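Local coordinates for protein exopolyphosphatase (Cytophaga hutchinsonii, PDB 3MDQ) that probably hydrolyses inorganic polyphosphate from the chain end, releasing orthophosphate, as an exopolyphosphatase of the Ppx/GppA family, at residues 138-146 / 157-165. Residues are numbered along the deposited sequence; the frame is centred on the assembly and turned at random.
With SO4 (sulfate ion), chain D.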
ATOM      1  N   ILE A 138       0.436  -1.359   4.063  1.00 10.38           N
ATOM      2  CA  ILE A 138       1.496  -0.433   4.483  1.00 11.22           C
ATOM      3  C   ILE A 138       1.976   0.394   3.316  1.00 12.12           C
ATOM      4  O   ILE A 138       2.420  -0.157   2.281  1.00 14.36           O
ATOM      5  CB  ILE A 138       2.713  -1.173   5.037  1.00 13.96           C
ATOM      6  CG1 ILE A 138       2.310  -1.992   6.258  1.00 13.73           C
ATOM      7  CG2 ILE A 138       3.784  -0.151   5.422  1.00 16.38           C
ATOM      8  CD1 ILE A 138       3.465  -2.888   6.760  1.00 17.50           C
ATOM      9  N   GLY A 139       1.820   1.693   3.435  1.00 11.80           N
ATOM     10  CA  GLY A 139       2.299   2.616   2.424  1.00 12.75           C
ATOM     11  C   GLY A 139       3.332   3.559   3.014  1.00 12.24           C
ATOM     12  O   GLY A 139       3.716   3.409   4.167  1.00 12.46           O
ATOM     13  N   GLY A 140       3.785   4.550   2.238  1.00 10.95           N
ATOM     14  CA  GLY A 140       4.676   5.553   2.766  1.00  9.92           C
ATOM     15  C   GLY A 140       4.072   6.548   3.699  1.00  9.45           C
ATOM     16  O   GLY A 140       4.761   7.119   4.537  1.00 11.17           O
ATOM     17  N   GLY A 141       2.763   6.795   3.584  1.00  8.81           N
ATOM     18  CA  GLY A 141       2.102   7.795   4.377  1.00  9.92           C
ATOM     19  C   GLY A 141       1.160   7.266   5.425  1.00  9.06           C
ATOM     20  O   GLY A 141       1.139   7.764   6.544  1.00 10.74           O
ATOM     21  N   SER A 142       0.387   6.242   5.064  1.00  9.57           N
ATOM     22  CA  SER A 142      -0.539   5.643   6.035  1.00 10.22           C
ATOM     23  C   SER A 142      -0.535   4.126   5.991  1.00  8.80           C
ATOM     24  O   SER A 142       0.033   3.522   5.098  1.00  9.73           O
ATOM     25  CB  SER A 142      -1.952   6.168   5.784  1.00 10.51           C
ATOM     26  OG  SER A 142      -2.472   5.657   4.570  1.00 12.20           O
ATOM     27  N   VAL A 143      -1.119   3.540   7.050  1.00  8.12           N
ATOM     28  CA  VAL A 143      -1.344   2.121   7.128  1.00  7.47           C
ATOM     29  C   VAL A 143      -2.834   1.903   7.445  1.00  8.45           C
ATOM     30  O   VAL A 143      -3.383   2.476   8.398  1.00  9.59           O
ATOM     31  CB  VAL A 143      -0.487   1.460   8.219  1.00  9.51           C
ATOM     32  CG1 VAL A 143      -0.756  -0.060   8.297  1.00 12.11           C
ATOM     33  CG2 VAL A 143       1.056   1.761   7.981  1.00 10.30           C
ATOM     34  N   GLU A 144      -3.486   1.114   6.601  1.00  8.67           N
ATOM     35  CA  GLU A 144      -4.901   0.780   6.784  1.00  9.78           C
ATOM     36  C   GLU A 144      -5.024  -0.655   7.305  1.00  9.37           C
ATOM     37  O   GLU A 144      -4.328  -1.544   6.820  1.00  9.99           O
ATOM     38  CB  GLU A 144      -5.694   0.897   5.487  1.00 11.95           C
ATOM     39  CG  GLU A 144      -5.990   2.316   5.018  1.00 12.50           C
ATOM     40  CD  GLU A 144      -4.772   3.055   4.586  1.00 13.42           C
ATOM     41  OE1 GLU A 144      -4.103   2.606   3.650  1.00 13.88           O
ATOM     42  OE2 GLU A 144      -4.480   4.125   5.191  1.00 14.60           O
ATOM     43  N   PHE A 145      -5.912  -0.831   8.265  1.00  8.93           N
ATOM     44  CA  PHE A 145      -6.242  -2.118   8.813  1.00  7.84           C
ATOM     45  C   PHE A 145      -7.724  -2.356   8.639  1.00  8.53           C
ATOM     46  O   PHE A 145      -8.536  -1.437   8.895  1.00  9.02           O
ATOM     47  CB  PHE A 145      -5.926  -2.173  10.285  1.00  7.97           C
ATOM     48  CG  PHE A 145      -4.457  -2.093  10.617  1.00  8.25           C
ATOM     49  CD1 PHE A 145      -3.672  -3.212  10.582  1.00  9.81           C
ATOM     50  CD2 PHE A 145      -3.897  -0.890  10.998  1.00 11.04           C
ATOM     51  CE1 PHE A 145      -2.328  -3.133  10.886  1.00  9.27           C
ATOM     52  CE2 PHE A 145      -2.568  -0.822  11.327  1.00  9.64           C
ATOM     53  CZ  PHE A 145      -1.788  -1.929  11.286  1.00  9.36           C
ATOM     54  N   ILE A 146      -8.085  -3.553   8.172  1.00  7.94           N
ATOM     55  CA  ILE A 146      -9.472  -3.921   7.974  1.00  7.96           C
ATOM     56  C   ILE A 146      -9.728  -5.328   8.528  1.00  8.83           C
ATOM     57  O   ILE A 146      -8.933  -6.252   8.236  1.00  8.88           O
ATOM     58  CB  ILE A 146      -9.887  -3.918   6.483  1.00  7.68           C
ATOM     59  CG1 ILE A 146      -9.452  -2.643   5.752  1.00  9.92           C
ATOM     60  CG2 ILE A 146     -11.412  -4.155   6.344  1.00  9.27           C
ATOM     61  CD1 ILE A 146      -8.157  -2.781   5.010  1.00  8.82           C
ATOM     62  N   GLN A 157      -9.797   0.928  10.073  1.00 10.00           N
ATOM     63  CA  GLN A 157      -9.228   2.192  10.532  1.00  9.27           C
ATOM     64  C   GLN A 157      -7.915   2.435   9.810  1.00 10.37           C
ATOM     65  O   GLN A 157      -7.142   1.505   9.579  1.00 10.11           O
ATOM     66  CB  GLN A 157      -9.046   2.193  12.055  1.00  9.29           C
ATOM     67  CG  GLN A 157      -8.714   3.567  12.599  1.00 13.62           C
ATOM     68  CD  GLN A 157      -9.103   3.761  14.048  1.00 13.69           C
ATOM     69  OE1 GLN A 157      -9.997   3.074  14.574  1.00 19.04           O
ATOM     70  NE2 GLN A 157      -8.433   4.708  14.706  1.00 19.54           N
ATOM     71  N   SER A 158      -7.672   3.697   9.459  1.00 10.93           N
ATOM     72  CA  SER A 158      -6.425   4.148   8.869  1.00 10.97           C
ATOM     73  C   SER A 158      -5.638   4.897   9.938  1.00 10.41           C
ATOM     74  O   SER A 158      -6.193   5.680  10.708  1.00 11.45           O
ATOM     75  CB  SER A 158      -6.747   5.091   7.723  1.00 11.28           C
ATOM     76  OG  SER A 158      -5.585   5.628   7.132  1.00 13.20           O
ATOM     77  N   PHE A 159      -4.335   4.697   9.935  1.00  9.91           N
ATOM     78  CA  PHE A 159      -3.417   5.363  10.851  1.00 10.32           C
ATOM     79  C   PHE A 159      -2.294   6.038  10.037  1.00 11.26           C
ATOM     80  O   PHE A 159      -1.712   5.448   9.135  1.00 10.92           O
ATOM     81  CB  PHE A 159      -2.786   4.344  11.805  1.00 11.05           C
ATOM     82  CG  PHE A 159      -3.779   3.617  12.681  1.00 10.49           C
ATOM     83  CD1 PHE A 159      -4.427   2.483  12.218  1.00 11.46           C
ATOM     84  CD2 PHE A 159      -4.058   4.067  13.952  1.00 11.76           C
ATOM     85  CE1 PHE A 159      -5.335   1.817  13.017  1.00 10.79           C
ATOM     86  CE2 PHE A 159      -4.951   3.405  14.755  1.00 12.26           C
ATOM     87  CZ  PHE A 159      -5.589   2.274  14.282  1.00 11.31           C
ATOM     88  N   GLU A 160      -1.950   7.269  10.411  1.00 11.43           N
ATOM     89  CA  GLU A 160      -0.897   8.045   9.695  1.00 11.83           C
ATOM     90  C   GLU A 160       0.488   7.658  10.247  1.00 11.57           C
ATOM     91  O   GLU A 160       1.185   8.440  10.925  1.00 13.01           O
ATOM     92  CB  GLU A 160      -1.216   9.557   9.754  1.00 14.88           C
ATOM     93  CG  GLU A 160      -2.495   9.921   8.935  1.00 13.81           C
ATOM     94  CD  GLU A 160      -2.414   9.656   7.377  1.00 18.05           C
ATOM     95  OE1 GLU A 160      -1.312   9.690   6.782  1.00 25.36           O
ATOM     96  OE2 GLU A 160      -3.472   9.465   6.728  1.00 19.78           O
ATOM     97  N   ILE A 161       0.847   6.418   9.963  1.00 11.17           N
ATOM     98  CA  ILE A 161       2.105   5.789  10.429  1.00 10.22           C
ATOM     99  C   ILE A 161       2.820   5.079   9.285  1.00 11.03           C
ATOM    100  O   ILE A 161       3.578   4.118   9.469  1.00 11.62           O
ATOM    101  CB  ILE A 161       1.811   4.809  11.617  1.00 11.88           C
ATOM    102  CG1 ILE A 161       0.948   3.650  11.165  1.00 10.96           C
ATOM    103  CG2 ILE A 161       1.215   5.587  12.816  1.00 12.10           C
ATOM    104  CD1 ILE A 161       0.718   2.565  12.287  1.00 12.55           C
ATOM    105  N   GLY A 162       2.598   5.545   8.048  1.00 10.51           N
ATOM    106  CA  GLY A 162       3.302   5.012   6.913  1.00 10.57           C
ATOM    107  C   GLY A 162       4.818   5.211   7.037  1.00  9.07           C
ATOM    108  O   GLY A 162       5.290   6.013   7.815  1.00  9.35           O
ATOM    109  N   GLY A 163       5.572   4.433   6.275  1.00 10.73           N
ATOM    110  CA  GLY A 163       7.014   4.338   6.512  1.00 11.89           C
ATOM    111  C   GLY A 163       7.781   5.612   6.325  1.00 11.89           C
ATOM    112  O   GLY A 163       8.758   5.816   7.017  1.00 11.19           O
ATOM    113  N   GLN A 164       7.387   6.439   5.363  1.00 11.32           N
ATOM    114  CA  GLN A 164       8.079   7.734   5.186  1.00 12.20           C
ATOM    115  C   GLN A 164       7.908   8.599   6.427  1.00 11.54           C
ATOM    116  O   GLN A 164       8.857   9.268   6.862  1.00 10.99           O
ATOM    117  CB  GLN A 164       7.558   8.461   3.929  1.00 12.86           C
ATOM    118  CG  GLN A 164       8.239   9.812   3.641  1.00 15.33           C
ATOM    119  CD  GLN A 164       9.651   9.617   3.136  1.00 15.95           C
ATOM    120  OE1 GLN A 164       9.833   9.196   1.995  1.00 21.72           O
ATOM    121  NE2 GLN A 164      10.646   9.856   3.989  1.00 17.91           N
ATOM    122  N   ARG A 165       6.705   8.596   7.006  1.00 10.61           N
ATOM    123  CA  ARG A 165       6.490   9.341   8.247  1.00  9.91           C
ATOM    124  C   ARG A 165       7.336   8.796   9.373  1.00 11.05           C
ATOM    125  O   ARG A 165       7.924   9.575  10.107  1.00 11.20           O
ATOM    126  CB  ARG A 165       5.022   9.302   8.675  1.00 11.53           C
ATOM    127  CG  ARG A 165       4.062   9.949   7.707  1.00 11.16           C
ATOM    128  CD  ARG A 165       2.643   9.922   8.355  1.00 12.15           C
ATOM    129  NE  ARG A 165       1.625  10.449   7.473  1.00 13.92           N
ATOM    130  CZ  ARG A 165       1.223  11.724   7.456  1.00 18.23           C
ATOM    131  NH1 ARG A 165       1.794  12.623   8.246  1.00 17.45           N
ATOM    132  NH2 ARG A 165       0.256  12.088   6.636  1.00 20.18           N
TER
HETATM  133  S   SO4 D 317       0.472   5.333   0.771  1.00 16.48           S
HETATM  134  O1  SO4 D 317       0.571   5.510   2.239  1.00 17.90           O
HETATM  135  O2  SO4 D 317       1.824   5.131   0.160  1.00 17.78           O
HETATM  136  O3  SO4 D 317      -0.375   4.158   0.505  1.00 19.60           O
HETATM  137  O4  SO4 D 317      -0.262   6.536   0.408  1.00 23.00           O
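A glycine-rich, anion-binding loop, Gly139-Gly140-Gly141-Ser142, is held against the start of helix 163-169 by its own carbonyls while three of its amides grip a sulfate. Gly163 N donates to Gly139 O (3.0 Å) in the carbonyl plane, and the amide of the following residue, Gln164 N, makes a weak bond to Gly140 O. Glycine suits both sides: a CB on Gly139 would strike the sulfate, and one on Gly162, the N-cap residue, would run into the backbone of Gly140 and Gly141. Gly140 N bonds sulfate O2, whereas Gly141 N and Ser142 N converge on O1, the latter almost straight at 170°; the sulfate, probably from the crystallisation liquor, plausibly marks where a phosphate of the substrate sits. The extended Arg165 side chain, long enough to reach back from the helix, brings NE 2.9 Å from Gly141 O, which lies in the guanidinium plane. In this actin-like ATPase fold the loop runs on into a beta hairpin, strands 143-148 and 153-159, where Val143 faces Phe159 and Phe145 faces Gln157 as antiparallel hydrogen-bonded pairs. Between them Glu144, bent at chi2 (68°), turns its carboxylate back toward the loop: OE2 takes Ser158 OG (2.7 Å) on its anti lone pair and Ser142 OG (2.6 Å) on its syn one, two short hydroxyl side chains that fit close about one oxygen and limit how the carboxylate can turn. With an alanine here, both serine hydroxyls would probably lose their shared acceptor and be freer to rotate. On the other sheet face, against helix 267-286, Val143 CG2 packs on Ile161 CG1 at 3.7 Å. There too Phe145 CD2 meets Phe159 CD1 (3.6 Å), the ring planes inclined at 73°, two broad apolar groups suited to this buried side.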